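Putative glucoamylase (PDB 4QT9) probably hydrolyses glycosidic bonds in glucans as a putative glucoamylase of the alpha/alpha toroid fold. Local coordinates at residues Phe108-His114 with Gly132-Thr138; Ala139-Gln143 with Tyr266-Leu271. One frame throughout, in Å; residues are numbered along the deposited sequence.

Contact 1 (Phe108-His114 with Gly132-Thr138)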
loop_
_atom_site.group_PDB
_atom_site.type_symbol
_atom_site.label_atom_id
_atom_site.label_comp_id
_atom_site.label_asym_id
_atom_site.label_seq_id
_atom_site.Cartn_x
_atom_site.Cartn_y
_atom_site.Cartn_z
ATOM N N PHE A 108 8.803 -17.710 -5.533
ATOM C CA PHE A 108 7.998 -18.633 -6.332
ATOM C C PHE A 108 7.833 -18.027 -7.689
ATOM O O PHE A 108 7.066 -17.088 -7.863
ATOM C CB PHE A 108 6.649 -18.892 -5.598
ATOM C CG PHE A 108 6.859 -19.280 -4.147
ATOM C CD1 PHE A 108 6.958 -18.307 -3.156
ATOM C CD2 PHE A 108 7.113 -20.602 -3.794
ATOM C CE1 PHE A 108 7.230 -18.656 -1.832
ATOM C CE2 PHE A 108 7.354 -20.955 -2.465
ATOM C CZ PHE A 108 7.401 -19.977 -1.494
ATOM N N HIS A 109 8.668 -18.496 -8.632
ATOM C CA HIS A 109 8.809 -17.994 -10.014
ATOM C C HIS A 109 9.147 -16.499 -9.928
ATOM O O HIS A 109 8.526 -15.674 -10.586
ATOM C CB HIS A 109 7.562 -18.292 -10.876
ATOM C CG HIS A 109 7.487 -19.717 -11.317
ATOM N ND1 HIS A 109 8.131 -20.153 -12.456
ATOM C CD2 HIS A 109 6.860 -20.767 -10.743
ATOM C CE1 HIS A 109 7.869 -21.445 -12.548
ATOM N NE2 HIS A 109 7.115 -21.862 -11.537
ATOM N N GLY A 110 10.073 -16.171 -9.028
ATOM C CA GLY A 110 10.520 -14.800 -8.811
ATOM C C GLY A 110 9.616 -13.938 -7.949
ATOM O O GLY A 110 10.042 -12.871 -7.506
ATOM N N ALA A 111 8.361 -14.363 -7.726
ATOM C CA ALA A 111 7.413 -13.603 -6.924
ATOM C C ALA A 111 7.609 -13.913 -5.428
ATOM O O ALA A 111 8.015 -15.016 -5.059
ATOM C CB ALA A 111 5.973 -13.905 -7.348
ATOM N N TYR A 112 7.296 -12.948 -4.572
ATOM C CA TYR A 112 7.454 -13.151 -3.137
ATOM C C TYR A 112 6.133 -13.581 -2.490
ATOM O O TYR A 112 5.052 -13.230 -2.983
ATOM C CB TYR A 112 8.030 -11.896 -2.474
ATOM C CG TYR A 112 9.502 -11.703 -2.777
ATOM C CD1 TYR A 112 10.476 -12.449 -2.114
ATOM C CD2 TYR A 112 9.922 -10.804 -3.754
ATOM C CE1 TYR A 112 11.835 -12.261 -2.371
ATOM C CE2 TYR A 112 11.277 -10.627 -4.040
ATOM C CZ TYR A 112 12.229 -11.356 -3.339
ATOM O OH TYR A 112 13.562 -11.177 -3.577
ATOM N N PRO A 113 6.191 -14.374 -1.381
ATOM C CA PRO A 113 4.930 -14.751 -0.707
ATOM C C PRO A 113 4.359 -13.578 0.083
ATOM O O PRO A 113 5.066 -12.581 0.279
ATOM C CB PRO A 113 5.380 -15.838 0.267
ATOM C CG PRO A 113 6.779 -15.444 0.632
ATOM C CD PRO A 113 7.367 -14.903 -0.642
ATOM N N HIS A 114 3.121 -13.712 0.599
ATOM C CA HIS A 114 2.535 -12.687 1.481
ATOM C C HIS A 114 3.404 -12.482 2.738
ATOM O O HIS A 114 3.733 -11.356 3.100
ATOM C CB HIS A 114 1.124 -13.089 1.923
ATOM C CG HIS A 114 0.330 -11.975 2.539
ATOM N ND1 HIS A 114 -0.952 -11.724 2.137
ATOM C CD2 HIS A 114 0.672 -11.078 3.490
ATOM C CE1 HIS A 114 -1.360 -10.681 2.839
ATOM N NE2 HIS A 114 -0.416 -10.261 3.670
ATOM N N GLY A 132 2.582 -20.031 -1.391
ATOM C CA GLY A 132 3.536 -19.761 -2.457
ATOM C C GLY A 132 3.614 -18.292 -2.762
ATOM O O GLY A 132 3.656 -17.471 -1.859
ATOM N N GLY A 133 3.658 -17.968 -4.038
ATOM C CA GLY A 133 3.720 -16.588 -4.476
ATOM C C GLY A 133 2.378 -15.896 -4.378
ATOM O O GLY A 133 1.323 -16.521 -4.508
ATOM N N ASP A 134 2.438 -14.606 -4.081
ATOM C CA ASP A 134 1.329 -13.648 -3.996
ATOM C C ASP A 134 1.759 -12.478 -4.870
ATOM O O ASP A 134 2.667 -11.732 -4.477
ATOM C CB ASP A 134 1.100 -13.243 -2.512
ATOM C CG ASP A 134 -0.060 -12.283 -2.323
ATOM O OD1 ASP A 134 -0.232 -11.363 -3.182
ATOM O OD2 ASP A 134 -0.806 -12.445 -1.339
ATOM N N LEU A 135 1.218 -12.375 -6.094
ATOM C CA LEU A 135 1.685 -11.363 -7.054
ATOM C C LEU A 135 1.297 -9.911 -6.699
ATOM O O LEU A 135 2.028 -8.971 -7.039
ATOM C CB LEU A 135 1.226 -11.704 -8.476
ATOM C CG LEU A 135 2.091 -11.139 -9.603
ATOM C CD1 LEU A 135 3.482 -11.720 -9.585
ATOM C CD2 LEU A 135 1.440 -11.353 -10.948
ATOM N N VAL A 136 0.201 -9.733 -5.989
ATOM C CA VAL A 136 -0.248 -8.411 -5.543
ATOM C C VAL A 136 0.737 -7.869 -4.510
ATOM O O VAL A 136 1.176 -6.733 -4.607
ATOM C CB VAL A 136 -1.674 -8.509 -4.980
ATOM C CG1 VAL A 136 -2.104 -7.194 -4.338
ATOM C CG2 VAL A 136 -2.640 -8.934 -6.076
ATOM N N GLU A 137 1.110 -8.695 -3.545
ATOM C CA GLU A 137 2.072 -8.343 -2.510
ATOM C C GLU A 137 3.463 -8.101 -3.117
ATOM O O GLU A 137 4.161 -7.170 -2.702
ATOM C CB GLU A 137 2.105 -9.457 -1.468
ATOM C CG GLU A 137 0.915 -9.402 -0.529
ATOM C CD GLU A 137 1.117 -8.451 0.635
ATOM O OE1 GLU A 137 1.876 -8.805 1.570
ATOM O OE2 GLU A 137 0.547 -7.337 0.590
ATOM N N THR A 138 3.824 -8.879 -4.146
ATOM C CA THR A 138 5.092 -8.713 -4.884
ATOM C C THR A 138 5.130 -7.321 -5.565
ATOM O O THR A 138 6.150 -6.630 -5.518
ATOM C CB THR A 138 5.272 -9.845 -5.902
ATOM O OG1 THR A 138 5.339 -11.076 -5.199
ATOM C CG2 THR A 138 6.530 -9.676 -6.755
HETATM O O HOH W 1 1.963 -16.366 -0.057
HETATM O O HOH W 2 -2.132 -13.690 0.317
#
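Backbone and side-chain hydrogen bonds hold together a buried contact in the alpha/alpha toroid, where the loop F108-H114 packs on the N-cap and first turn of helix 135-152. D134 is the N-cap of that helix: its OD1 accepts from E137 N at 3.0 Å, met from above the carboxylate plane. The loop meets this capped end through Y112, whose O takes the D134 N-H in a nearly straight bond (3.2 Å, 164°) and whose N gives to T138 OG1 at 2.8 Å. T138 can serve both sides because OG1 sits beside its own backbone N (chi1 -62°), where it also donates to D134 O; T138 N reaches that same oxygen from the opposite face. A111 CB packs against T138 OG1 and L135 CD1. Before it, a type I' turn from F108 to A111 folds the chain back, and the F108 ring lies against the glycine pair in a CH-pi contact, with G132 CA 3.6 Å from the ring centroid and almost on its normal. At the far end the H114 ring is placed over E137, whose chain bends at chi2 (-85°), bringing CG and OE1 under one ring face while OE1 bonds to G68 N. An acetate ion lies close to the E137 side chain, which may mark a pocket. Waters fill in between the segments: one bridges H114 N and G132 O, and another, in the plane of the H114 ring at its edge, stands 2.9 Å from H114 ND1 and donates to D134 OD2.

Contact 2 (Ala139-Gln143 with Tyr266-Leu271); sequences AFLMQ and YSFLGL
Q143 and F140, one turn apart on helix 135-152, make the first shell against Y266-L271. The Q143 amide uses both ends. NE2 donates to Y266 O at 2.9 Å in an almost straight bond (171°), with that oxygen close to the amide plane. OE1 accepts from G270 N, also at 2.9 Å but from well above the amide plane, and takes a weak bond from L271 N. An extended chain, with CG anti to the backbone N (chi1 177°), carries the amide across to the loop; G270, without a side chain, lets CG pass close to the backbone there. L269 CB lies beside NE2. Next to this, the Y266 ring turns its edge to the face of F140 in a T-shaped stack, centroids 5.3 Å apart and planes at 85°, while F140 CE1 touches Y266 CB at 3.6 Å.

Further out, F72 of helix 67-83 meets both rings, edge-to-face with Y266, and M75 of the same helix touches Q143. Helix 392-406 packs on Y266 and L269, and its N404 bonds to L269 O. S267 OG is held by E207 O and I210 N. The contact thus ties helix 135-152 to a loop more than 120 residues further along, near the spatial centre of the chain. In this buried, largely apolar surrounding the neutral amide satisfies backbone N-H groups of G270 and L271 and the carbonyl of Y266, without bringing in a charge.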
loop_
_atom_site.group_PDB
_atom_site.type_symbol
_atom_site.label_atom_id
_atom_site.label_comp_id
_atom_site.label_asym_id
_atom_site.label_seq_id
_atom_site.Cartn_x
_atom_site.Cartn_y
_atom_site.Cartn_z
ATOM N N ALA A 139 3.991 -6.901 -6.122
ATOM C CA ALA A 139 3.864 -5.623 -6.815
ATOM C C ALA A 139 4.075 -4.444 -5.848
ATOM O O ALA A 139 4.789 -3.503 -6.200
ATOM C CB ALA A 139 2.522 -5.538 -7.478
ATOM N N PHE A 140 3.481 -4.502 -4.641
ATOM C CA PHE A 140 3.642 -3.488 -3.590
ATOM C C PHE A 140 5.094 -3.450 -3.096
ATOM O O PHE A 140 5.623 -2.377 -2.877
ATOM C CB PHE A 140 2.659 -3.712 -2.422
ATOM C CG PHE A 140 1.205 -3.547 -2.838
ATOM C CD1 PHE A 140 0.828 -2.551 -3.731
ATOM C CD2 PHE A 140 0.226 -4.400 -2.351
ATOM C CE1 PHE A 140 -0.495 -2.425 -4.146
ATOM C CE2 PHE A 140 -1.110 -4.256 -2.748
ATOM C CZ PHE A 140 -1.463 -3.280 -3.654
ATOM N N LEU A 141 5.758 -4.572 -3.010
ATOM C CA LEU A 141 7.186 -4.584 -2.640
ATOM C C LEU A 141 8.030 -3.960 -3.753
ATOM O O LEU A 141 8.939 -3.158 -3.466
ATOM C CB LEU A 141 7.648 -6.023 -2.343
ATOM C CG LEU A 141 9.126 -6.265 -1.967
ATOM C CD1 LEU A 141 9.550 -5.526 -0.659
ATOM C CD2 LEU A 141 9.368 -7.730 -1.743
HETATM N N MSE A 142 7.744 -4.336 -5.024
HETATM C CA MSE A 142 8.531 -3.846 -6.162
HETATM C C MSE A 142 8.320 -2.352 -6.375
HETATM O O MSE A 142 9.280 -1.670 -6.699
HETATM C CB MSE A 142 8.219 -4.628 -7.446
HETATM C CG MSE A 142 8.793 -6.025 -7.449
HETATM SE SE MSE A 142 10.726 -6.021 -7.351
HETATM C CE MSE A 142 11.209 -4.272 -8.083
ATOM N N GLN A 143 7.105 -1.830 -6.131
ATOM C CA GLN A 143 6.845 -0.389 -6.235
ATOM C C GLN A 143 7.830 0.389 -5.286
ATOM O O GLN A 143 8.427 1.395 -5.688
ATOM C CB GLN A 143 5.371 -0.084 -5.904
ATOM C CG GLN A 143 5.009 1.405 -5.912
ATOM C CD GLN A 143 3.545 1.704 -5.679
ATOM O OE1 GLN A 143 2.967 2.582 -6.341
ATOM N NE2 GLN A 143 2.915 1.027 -4.717
ATOM N N TYR A 266 -2.885 2.422 -2.207
ATOM C CA TYR A 266 -1.747 1.467 -2.386
ATOM C C TYR A 266 -1.066 1.554 -3.774
ATOM O O TYR A 266 0.166 1.620 -3.834
ATOM C CB TYR A 266 -2.202 0.017 -2.159
ATOM C CG TYR A 266 -2.518 -0.418 -0.745
ATOM C CD1 TYR A 266 -2.593 0.508 0.297
ATOM C CD2 TYR A 266 -2.711 -1.768 -0.436
ATOM C CE1 TYR A 266 -2.880 0.106 1.601
ATOM C CE2 TYR A 266 -2.962 -2.184 0.872
ATOM C CZ TYR A 266 -3.098 -1.237 1.873
ATOM O OH TYR A 266 -3.429 -1.642 3.137
ATOM N N SER A 267 -1.858 1.575 -4.877
ATOM C CA SER A 267 -1.271 1.652 -6.223
ATOM C C SER A 267 -0.815 3.072 -6.569
ATOM O O SER A 267 -0.251 3.259 -7.634
ATOM C CB SER A 267 -2.260 1.172 -7.284
ATOM O OG SER A 267 -2.397 -0.234 -7.210
ATOM N N PHE A 268 -1.038 4.058 -5.682
ATOM C CA PHE A 268 -0.672 5.443 -5.976
ATOM C C PHE A 268 0.392 6.008 -5.035
ATOM O O PHE A 268 0.574 7.224 -4.980
ATOM C CB PHE A 268 -1.936 6.323 -5.981
ATOM C CG PHE A 268 -2.864 5.891 -7.088
ATOM C CD1 PHE A 268 -2.513 6.071 -8.427
ATOM C CD2 PHE A 268 -4.056 5.239 -6.804
ATOM C CE1 PHE A 268 -3.363 5.641 -9.451
ATOM C CE2 PHE A 268 -4.903 4.816 -7.829
ATOM C CZ PHE A 268 -4.548 5.011 -9.143
ATOM N N LEU A 269 1.161 5.125 -4.369
ATOM C CA LEU A 269 2.272 5.541 -3.492
ATOM C C LEU A 269 3.475 5.956 -4.337
ATOM O O LEU A 269 4.125 6.962 -4.031
ATOM C CB LEU A 269 2.655 4.459 -2.494
ATOM C CG LEU A 269 1.580 3.945 -1.528
ATOM C CD1 LEU A 269 2.210 2.953 -0.581
ATOM C CD2 LEU A 269 1.011 5.043 -0.690
ATOM N N GLY A 270 3.717 5.209 -5.412
ATOM C CA GLY A 270 4.783 5.480 -6.367
ATOM C C GLY A 270 4.203 6.016 -7.655
ATOM O O GLY A 270 4.704 6.997 -8.224
ATOM N N LEU A 271 3.140 5.351 -8.132
ATOM C CA LEU A 271 2.415 5.770 -9.330
ATOM C C LEU A 271 1.730 7.129 -9.044
ATOM O O LEU A 271 0.843 7.193 -8.211
ATOM C CB LEU A 271 1.402 4.688 -9.730
ATOM C CG LEU A 271 0.569 4.956 -10.995
ATOM C CD1 LEU A 271 1.420 4.891 -12.248
ATOM C CD2 LEU A 271 -0.559 3.969 -11.107
#

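Both contacts are buried and both rest on helix 135-152, contact 1 at its first turn and contact 2 on the next residues along, their centres about 15 Å apart. They probably touch where the Y112 ring, modelled in two conformers, packs on L141. Contact 2 lies deeper, its centre about 6 Å from the centre of the chain against about 15 Å for contact 1, and bridges far more sequence. The chemistry differs too: contact 1 uses helix capping, backbone bonds, carboxylates against a histidine and ordered water, whereas contact 2 relies on aromatic packing and one neutral amide. Acetate, probably from the crystallisation liquor, is bound near E137 in the first and is also found near Y266 in the second.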